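Local coordinates for HD domain-containing protein (Aquifex aeolicus, PDB 2HEK), which is of unknown function but binds zinc and GDP at separate sites and, as an HD-domain protein, may act as a dGTPase, at residues A[198-203]-A[325-330]; A[205-210]-A[340-345]; A[319-324]-A[335-340]. All blocks are in the same frame, centred on the assembly; numbering follows the deposited sequence.

Interaction 1 of 3, residues A[198-203]-A[325-330]; sequences VDESGL and IYVLSS
Val198 and Val327 pair across two parallel strands, their CA atoms 4.6 Å apart, and the carbonyl of Val198 is the centre of the exchange. Its oxygen takes the N-H of Leu328 at 2.8 Å from Leu328 N to Val198 O, while the CA-H of Val327 approaches the same oxygen, Val327 CA to Val198 O being 3.0 Å. On the same residue, Val198 N donates to the carbonyl oxygen of Tyr326, the residue before Val327. Val198 thus bonds through N and O to the residues before and after Val327, the pattern of parallel pairing, and it joins the inner strands 195-199 and 326-329 of a small mixed sheet, whose outer strands 189-192 and 332-335 each run antiparallel to their neighbour. On the face shared by the two valines, Val327 sends CG2 to Leu203 CD1, 4.0 Å away at the start of helix 203-221, the side chains crossing at about a right angle. With chi1 at 171°, Val327 CG1 turns instead toward the chain of Glu200, reaching Glu200 CA at 3.9 Å. Glu200 leaves the strand: its N-H makes a weak bond to Leu328 O, and its extended side chain brings OE1 alongside Ser329 OG at 3.4 Å, where any hydrogen bond is weak.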
loop_
_atom_site.group_PDB
_atom_site.type_symbol
_atom_site.label_atom_id
_atom_site.label_comp_id
_atom_site.label_asym_id
_atom_site.label_seq_id
_atom_site.Cartn_x
_atom_site.Cartn_y
_atom_site.Cartn_z
ATOM N N VAL A 198 4.173 9.621 25.224
ATOM C CA VAL A 198 4.783 8.714 24.251
ATOM C C VAL A 198 6.088 8.161 24.835
ATOM O O VAL A 198 6.906 8.927 25.310
ATOM C CB VAL A 198 5.105 9.442 22.900
ATOM C CG1 VAL A 198 5.596 8.444 21.803
ATOM C CG2 VAL A 198 3.884 10.229 22.395
ATOM N N ASP A 199 6.264 6.846 24.835
ATOM C CA ASP A 199 7.558 6.250 25.171
ATOM C C ASP A 199 8.635 6.717 24.181
ATOM O O ASP A 199 8.354 6.993 23.015
ATOM C CB ASP A 199 7.474 4.745 25.126
ATOM C CG ASP A 199 8.688 4.098 25.762
ATOM O OD1 ASP A 199 8.874 4.305 26.979
ATOM O OD2 ASP A 199 9.470 3.423 25.059
ATOM N N GLU A 200 9.879 6.812 24.621
ATOM C CA GLU A 200 10.916 7.291 23.735
ATOM C C GLU A 200 11.074 6.413 22.500
ATOM O O GLU A 200 11.497 6.898 21.478
ATOM C CB GLU A 200 12.251 7.431 24.465
ATOM C CG GLU A 200 13.130 8.498 23.828
ATOM C CD GLU A 200 14.428 8.728 24.568
ATOM O OE1 GLU A 200 14.655 8.096 25.631
ATOM O OE2 GLU A 200 15.226 9.548 24.072
ATOM N N SER A 201 10.722 5.129 22.574
ATOM C CA SER A 201 10.770 4.251 21.398
ATOM C C SER A 201 9.762 4.686 20.313
ATOM O O SER A 201 9.776 4.170 19.187
ATOM C CB SER A 201 10.504 2.805 21.803
ATOM O OG SER A 201 9.197 2.660 22.357
ATOM N N GLY A 202 8.884 5.620 20.661
ATOM C CA GLY A 202 7.926 6.146 19.711
ATOM C C GLY A 202 8.202 7.557 19.250
ATOM O O GLY A 202 7.308 8.197 18.668
ATOM N N LEU A 203 9.416 8.065 19.498
ATOM C CA LEU A 203 9.748 9.445 19.089
ATOM C C LEU A 203 9.598 9.701 17.589
ATOM O O LEU A 203 9.065 10.747 17.186
ATOM C CB LEU A 203 11.143 9.843 19.527
ATOM C CG LEU A 203 11.389 11.359 19.609
ATOM C CD1 LEU A 203 10.258 12.138 20.307
ATOM C CD2 LEU A 203 12.720 11.624 20.348
ATOM N N ILE A 325 3.416 18.180 24.662
ATOM C CA ILE A 325 3.425 16.730 24.534
ATOM C C ILE A 325 4.605 16.128 25.287
ATOM O O ILE A 325 5.734 16.563 25.110
ATOM C CB ILE A 325 3.476 16.233 23.043
ATOM C CG1 ILE A 325 2.248 16.751 22.258
ATOM C CG2 ILE A 325 3.546 14.682 23.030
ATOM C CD1 ILE A 325 2.312 16.456 20.717
ATOM N N TYR A 326 4.320 15.100 26.085
ATOM C CA TYR A 326 5.344 14.441 26.887
ATOM C C TYR A 326 5.836 13.122 26.330
ATOM O O TYR A 326 5.079 12.337 25.756
ATOM C CB TYR A 326 4.837 14.230 28.309
ATOM C CG TYR A 326 4.602 15.518 29.045
ATOM C CD1 TYR A 326 3.324 16.036 29.176
ATOM C CD2 TYR A 326 5.663 16.223 29.597
ATOM C CE1 TYR A 326 3.101 17.220 29.845
ATOM C CE2 TYR A 326 5.456 17.406 30.278
ATOM C CZ TYR A 326 4.178 17.898 30.393
ATOM O OH TYR A 326 3.967 19.079 31.069
ATOM N N VAL A 327 7.126 12.913 26.503
ATOM C CA VAL A 327 7.799 11.722 26.079
ATOM C C VAL A 327 8.456 11.144 27.326
ATOM O O VAL A 327 9.144 11.863 28.045
ATOM C CB VAL A 327 8.865 12.037 25.005
ATOM C CG1 VAL A 327 9.717 10.809 24.740
ATOM C CG2 VAL A 327 8.175 12.522 23.680
ATOM N N LEU A 328 8.232 9.859 27.581
ATOM C CA LEU A 328 8.851 9.186 28.719
ATOM C C LEU A 328 10.211 8.660 28.328
ATOM O O LEU A 328 10.325 7.744 27.515
ATOM C CB LEU A 328 7.963 8.055 29.250
ATOM C CG LEU A 328 8.450 7.283 30.485
ATOM C CD1 LEU A 328 8.414 8.140 31.752
ATOM C CD2 LEU A 328 7.615 6.065 30.665
ATOM N N SER A 329 11.240 9.265 28.914
ATOM C CA SER A 329 12.630 8.895 28.683
ATOM C C SER A 329 13.136 7.952 29.772
ATOM O O SER A 329 12.427 7.677 30.743
ATOM C CB SER A 329 13.496 10.150 28.674
ATOM O OG SER A 329 14.866 9.803 28.529
ATOM N N SER A 330 14.363 7.459 29.615
ATOM C CA SER A 330 15.009 6.702 30.692
ATOM C C SER A 330 15.284 7.603 31.916
ATOM O O SER A 330 15.302 7.128 33.053
ATOM C CB SER A 330 16.281 5.995 30.200
ATOM O OG SER A 330 17.088 6.856 29.411
#

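Interaction 2 of 3, residues A[205-210]-A[340-345]; sequences ALENFL and SPLIAS
A helix N-cap lies at the heart of this contact: Ser340, just before the short helix 341-345, meets Glu207 from the side of helix 203-221. Ser340 OG gives its proton to Glu207 OE2 over a very short 2.5 Å and accepts the N-H of Ile343, with 3.0 Å from Ile343 N to Ser340 OG and an angle of 171°. One hydroxyl thus serves both helices, donating to the carboxylate and closing the first turn of the helix that it caps. Glu207 reaches it with its chain extended beyond CG (chi2 178°), which carries the carboxylate to the start of the helix, where the dipole would probably steady its negative charge. The other oxygen, OE1, is held in a salt bridge by Arg204, and Tyr214 of the second subunit adds a weak hydrogen bond to OE2, placing this buried acid beside a subunit interface. With an alanine here, the Ser340 hydroxyl would probably lose its acceptor and Arg204 its salt-bridge mate. The two helices run roughly parallel here, their axes 24° apart in direction and 10.6 Å apart at closest approach, and Ile343 fills the space between them. Its CD1 enters among three side chains of the longer helix: Leu206 CD2 lies 3.8 Å from Ile343 CD1, and Leu210 CD1 comes to 3.7 Å from that same methyl, both leucines crossing the isoleucine at about a right angle. The third, Glu207, lays its CG methylene against Ile343 CD1 at 3.8 Å, so the acid's aliphatic part belongs to the apolar layer while its charged end stays with the cap. Leu342 CD2 approaches the carboxylate carbon, 4.1 Å from Glu207 CD.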
loop_
_atom_site.group_PDB
_atom_site.type_symbol
_atom_site.label_atom_id
_atom_site.label_comp_id
_atom_site.label_asym_id
_atom_site.label_seq_id
_atom_site.Cartn_x
_atom_site.Cartn_y
_atom_site.Cartn_z
ATOM N N ALA A 205 7.694 7.834 15.470
ATOM C CA ALA A 205 6.255 7.765 15.182
ATOM C C ALA A 205 5.562 9.076 15.535
ATOM O O ALA A 205 4.625 9.481 14.846
ATOM C CB ALA A 205 5.591 6.591 15.914
ATOM N N LEU A 206 5.980 9.736 16.614
ATOM C CA LEU A 206 5.378 11.050 16.969
ATOM C C LEU A 206 5.740 12.138 15.949
ATOM O O LEU A 206 4.889 12.909 15.522
ATOM C CB LEU A 206 5.821 11.498 18.381
ATOM C CG LEU A 206 5.391 12.899 18.846
ATOM C CD1 LEU A 206 3.862 13.058 18.922
ATOM C CD2 LEU A 206 6.081 13.291 20.185
ATOM N N GLU A 207 7.028 12.210 15.581
ATOM C CA GLU A 207 7.480 13.075 14.494
ATOM C C GLU A 207 6.637 12.826 13.237
ATOM O O GLU A 207 6.179 13.773 12.608
ATOM C CB GLU A 207 8.987 12.804 14.205
ATOM C CG GLU A 207 9.889 13.396 15.323
ATOM C CD GLU A 207 11.380 13.128 15.150
ATOM O OE1 GLU A 207 11.748 12.260 14.331
ATOM O OE2 GLU A 207 12.167 13.795 15.866
ATOM N N ASN A 208 6.457 11.567 12.844
ATOM C CA ASN A 208 5.699 11.273 11.638
ATOM C C ASN A 208 4.249 11.781 11.764
ATOM O O ASN A 208 3.678 12.342 10.828
ATOM C CB ASN A 208 5.674 9.760 11.359
ATOM C CG ASN A 208 4.776 9.423 10.196
ATOM O OD1 ASN A 208 5.019 9.866 9.101
ATOM N ND2 ASN A 208 3.690 8.710 10.447
ATOM N N PHE A 209 3.652 11.557 12.921
ATOM C CA PHE A 209 2.274 12.008 13.175
ATOM C C PHE A 209 2.134 13.523 13.010
ATOM O O PHE A 209 1.234 13.996 12.312
ATOM C CB PHE A 209 1.843 11.537 14.580
ATOM C CG PHE A 209 0.511 12.061 14.992
ATOM C CD1 PHE A 209 -0.651 11.512 14.465
ATOM C CD2 PHE A 209 0.419 13.160 15.848
ATOM C CE1 PHE A 209 -1.928 12.029 14.823
ATOM C CE2 PHE A 209 -0.853 13.689 16.224
ATOM C CZ PHE A 209 -2.029 13.106 15.700
ATOM N N LEU A 210 3.037 14.296 13.610
ATOM C CA LEU A 210 2.989 15.763 13.498
ATOM C C LEU A 210 3.222 16.269 12.070
ATOM O O LEU A 210 2.589 17.241 11.663
ATOM C CB LEU A 210 3.999 16.437 14.466
ATOM C CG LEU A 210 3.747 16.064 15.942
ATOM C CD1 LEU A 210 4.990 16.421 16.755
ATOM C CD2 LEU A 210 2.465 16.802 16.482
ATOM N N SER A 340 13.430 15.996 20.895
ATOM C CA SER A 340 13.482 15.994 19.405
ATOM C C SER A 340 13.820 17.399 18.922
ATOM O O SER A 340 12.962 18.309 18.982
ATOM C CB SER A 340 12.141 15.500 18.792
ATOM O OG SER A 340 12.010 15.736 17.371
ATOM N N PRO A 341 15.072 17.604 18.447
ATOM C CA PRO A 341 15.366 18.923 17.874
ATOM C C PRO A 341 14.378 19.259 16.729
ATOM O O PRO A 341 13.978 20.424 16.570
ATOM C CB PRO A 341 16.801 18.769 17.340
ATOM C CG PRO A 341 17.399 17.638 18.161
ATOM C CD PRO A 341 16.234 16.692 18.380
ATOM N N LEU A 342 13.955 18.246 15.968
ATOM C CA LEU A 342 13.085 18.535 14.812
ATOM C C LEU A 342 11.717 19.098 15.284
ATOM O O LEU A 342 11.251 20.156 14.832
ATOM C CB LEU A 342 12.908 17.292 13.948
ATOM C CG LEU A 342 11.757 17.440 12.938
ATOM C CD1 LEU A 342 12.194 18.366 11.859
ATOM C CD2 LEU A 342 11.278 16.129 12.369
ATOM N N ILE A 343 11.085 18.399 16.209
ATOM C CA ILE A 343 9.841 18.882 16.790
ATOM C C ILE A 343 10.031 20.294 17.391
ATOM O O ILE A 343 9.165 21.187 17.220
ATOM C CB ILE A 343 9.323 17.889 17.835
ATOM C CG1 ILE A 343 8.880 16.583 17.139
ATOM C CG2 ILE A 343 8.211 18.486 18.628
ATOM C CD1 ILE A 343 8.371 15.509 18.091
ATOM N N ALA A 344 11.167 20.482 18.086
ATOM C CA ALA A 344 11.546 21.773 18.669
ATOM C C ALA A 344 11.536 22.875 17.624
ATOM O O ALA A 344 11.331 24.052 17.960
ATOM C CB ALA A 344 12.953 21.689 19.304
ATOM N N SER A 345 11.782 22.490 16.373
ATOM C CA SER A 345 11.975 23.438 15.286
ATOM C C SER A 345 10.776 23.656 14.327
ATOM O O SER A 345 10.828 24.568 13.474
ATOM C CB SER A 345 13.134 22.950 14.442
ATOM O OG SER A 345 12.650 21.970 13.531
#

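Interaction 3 of 3, residues A[319-324]-A[335-340]; sequences EVYGGN and KAHELS
Tyr321 reaches across to His337 with its hydroxyl, the two side chains crossing at about a right angle. Tyr321 OH and His337 ND1 share a hydrogen bond of 2.7 Å in which either could be the donor. Each atom lies at the edge of the other's ring and in its plane, and the rings meet rim to rim, their planes turned 58° from each other. The imidazole is brought there by a chi1 of 57°, which sets His337 CG between its own backbone N and carbonyl carbon. Beside this bond the tyrosine hydroxyl also approaches the methyl of Ala336, with 3.8 Å from Tyr321 OH to Ala336 CB. At Gly323 the chain takes a positive phi (77°), having folded back over the phenol: Gly323 N sits above the centre of the Tyr321 ring, 3.3 Å from its plane. The carbonyl of Gly323 then faces the lysine chain, its oxygen 3.2 Å from Lys335 CE, and lies at the edge of the imidazole. Asn324 follows, its side chain alongside that of Lys335 and pointing the same way, and Lys335 NZ comes 3.6 Å from Asn324 CA. The loop carrying these residues links strand 311-318 to strand 326-329; across from it, helix 336-339 leans through Ala336 on Leu206 of helix 203-221 and on Val327 of strand 326-329, while Tyr321 touches Ile343 of helix 341-345.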
loop_
_atom_site.group_PDB
_atom_site.type_symbol
_atom_site.label_atom_id
_atom_site.label_comp_id
_atom_site.label_asym_id
_atom_site.label_seq_id
_atom_site.Cartn_x
_atom_site.Cartn_y
_atom_site.Cartn_z
ATOM N N GLU A 319 -0.583 26.201 14.744
ATOM C CA GLU A 319 0.591 25.606 15.363
ATOM C C GLU A 319 0.725 24.138 14.988
ATOM O O GLU A 319 -0.172 23.354 15.215
ATOM C CB GLU A 319 0.509 25.718 16.894
ATOM C CG GLU A 319 1.022 27.041 17.492
ATOM C CD GLU A 319 1.238 26.933 18.997
ATOM O OE1 GLU A 319 0.261 26.625 19.725
ATOM O OE2 GLU A 319 2.390 27.142 19.449
ATOM N N VAL A 320 1.882 23.782 14.464
ATOM C CA VAL A 320 2.168 22.428 14.009
ATOM C C VAL A 320 2.590 21.568 15.211
ATOM O O VAL A 320 2.420 20.340 15.215
ATOM C CB VAL A 320 3.285 22.496 12.958
ATOM C CG1 VAL A 320 3.864 21.102 12.611
ATOM C CG2 VAL A 320 2.779 23.248 11.708
ATOM N N TYR A 321 3.146 22.222 16.227
ATOM C CA TYR A 321 3.427 21.567 17.493
ATOM C C TYR A 321 3.110 22.573 18.601
ATOM O O TYR A 321 3.599 23.699 18.564
ATOM C CB TYR A 321 4.882 21.142 17.566
ATOM C CG TYR A 321 5.336 20.750 18.970
ATOM C CD1 TYR A 321 4.727 19.692 19.650
ATOM C CD2 TYR A 321 6.377 21.430 19.605
ATOM C CE1 TYR A 321 5.137 19.324 20.943
ATOM C CE2 TYR A 321 6.799 21.071 20.899
ATOM C CZ TYR A 321 6.178 20.016 21.558
ATOM O OH TYR A 321 6.585 19.641 22.835
ATOM N N GLY A 322 2.295 22.167 19.563
ATOM C CA GLY A 322 1.822 23.084 20.621
ATOM C C GLY A 322 2.658 23.204 21.892
ATOM O O GLY A 322 2.272 23.936 22.808
ATOM N N GLY A 323 3.787 22.496 21.962
ATOM C CA GLY A 323 4.688 22.553 23.122
ATOM C C GLY A 323 4.261 21.767 24.364
ATOM O O GLY A 323 4.925 21.838 25.401
ATOM N N ASN A 324 3.177 21.004 24.251
ATOM C CA ASN A 324 2.538 20.341 25.385
ATOM C C ASN A 324 2.399 18.819 25.235
ATOM O O ASN A 324 1.379 18.240 25.622
ATOM C CB ASN A 324 1.134 20.901 25.610
ATOM C CG ASN A 324 1.139 22.389 25.901
ATOM O OD1 ASN A 324 2.003 22.886 26.621
ATOM N ND2 ASN A 324 0.172 23.104 25.339
ATOM N N LYS A 335 9.291 17.084 27.922
ATOM C CA LYS A 335 8.568 17.651 26.785
ATOM C C LYS A 335 9.179 17.110 25.492
ATOM O O LYS A 335 10.399 16.927 25.423
ATOM C CB LYS A 335 8.703 19.167 26.781
ATOM C CG LYS A 335 7.969 19.889 27.881
ATOM C CD LYS A 335 6.473 19.747 27.744
ATOM C CE LYS A 335 5.763 20.941 28.340
ATOM N NZ LYS A 335 4.337 20.611 28.546
ATOM N N ALA A 336 8.346 16.863 24.470
ATOM C CA ALA A 336 8.827 16.282 23.195
ATOM C C ALA A 336 9.912 17.091 22.508
ATOM O O ALA A 336 10.825 16.522 21.892
ATOM C CB ALA A 336 7.642 16.039 22.212
ATOM N N HIS A 337 9.782 18.419 22.543
ATOM C CA HIS A 337 10.826 19.291 21.999
ATOM C C HIS A 337 12.154 19.192 22.778
ATOM O O HIS A 337 13.223 19.372 22.186
ATOM C CB HIS A 337 10.363 20.751 21.882
ATOM C CG HIS A 337 9.899 21.351 23.167
ATOM N ND1 HIS A 337 8.638 21.129 23.676
ATOM C CD2 HIS A 337 10.513 22.193 24.033
ATOM C CE1 HIS A 337 8.493 21.808 24.802
ATOM N NE2 HIS A 337 9.619 22.456 25.044
ATOM N N GLU A 338 12.090 18.866 24.079
ATOM C CA GLU A 338 13.324 18.625 24.872
ATOM C C GLU A 338 14.131 17.442 24.316
ATOM O O GLU A 338 15.360 17.417 24.428
ATOM C CB GLU A 338 13.032 18.436 26.373
ATOM C CG GLU A 338 12.432 19.666 27.046
ATOM C CD GLU A 338 12.139 19.500 28.550
ATOM O OE1 GLU A 338 12.366 20.488 29.275
ATOM O OE2 GLU A 338 11.687 18.421 29.014
ATOM N N LEU A 339 13.444 16.475 23.696
ATOM C CA LEU A 339 14.106 15.275 23.153
ATOM C C LEU A 339 14.234 15.224 21.623
ATOM O O LEU A 339 15.036 14.460 21.115
ATOM C CB LEU A 339 13.445 13.980 23.665
ATOM C CG LEU A 339 13.321 13.791 25.187
ATOM C CD1 LEU A 339 12.846 12.387 25.501
ATOM C CD2 LEU A 339 14.639 14.094 25.907
ATOM N N SER A 340 13.430 15.996 20.895
ATOM C CA SER A 340 13.482 15.994 19.405
ATOM C C SER A 340 13.820 17.399 18.922
ATOM O O SER A 340 12.962 18.309 18.982
ATOM C CB SER A 340 12.141 15.500 18.792
ATOM O OG SER A 340 12.010 15.736 17.371
#

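From the N terminus, strand 195-199 and then helix 203-221 come first, and each waits more than 110 residues for its partner. Interaction 1 closes the loop from 198-203 to 325-330, and interaction 2 the loop from 205-210 to 340-345; their segments alternate, so these two loops cross. Interaction 3 is a short closure, from 319-324 to 335-340, nested inside the loop of interaction 2 and crossing that of interaction 1. Ser340 belongs to both interactions 2 and 3, and Leu206 of interaction 2 packs on Ile325 and Val327 of interaction 1. Together the contacts tie the small mixed sheet, the start of helix 203-221 and the short helices 336-339 and 341-345 into one region.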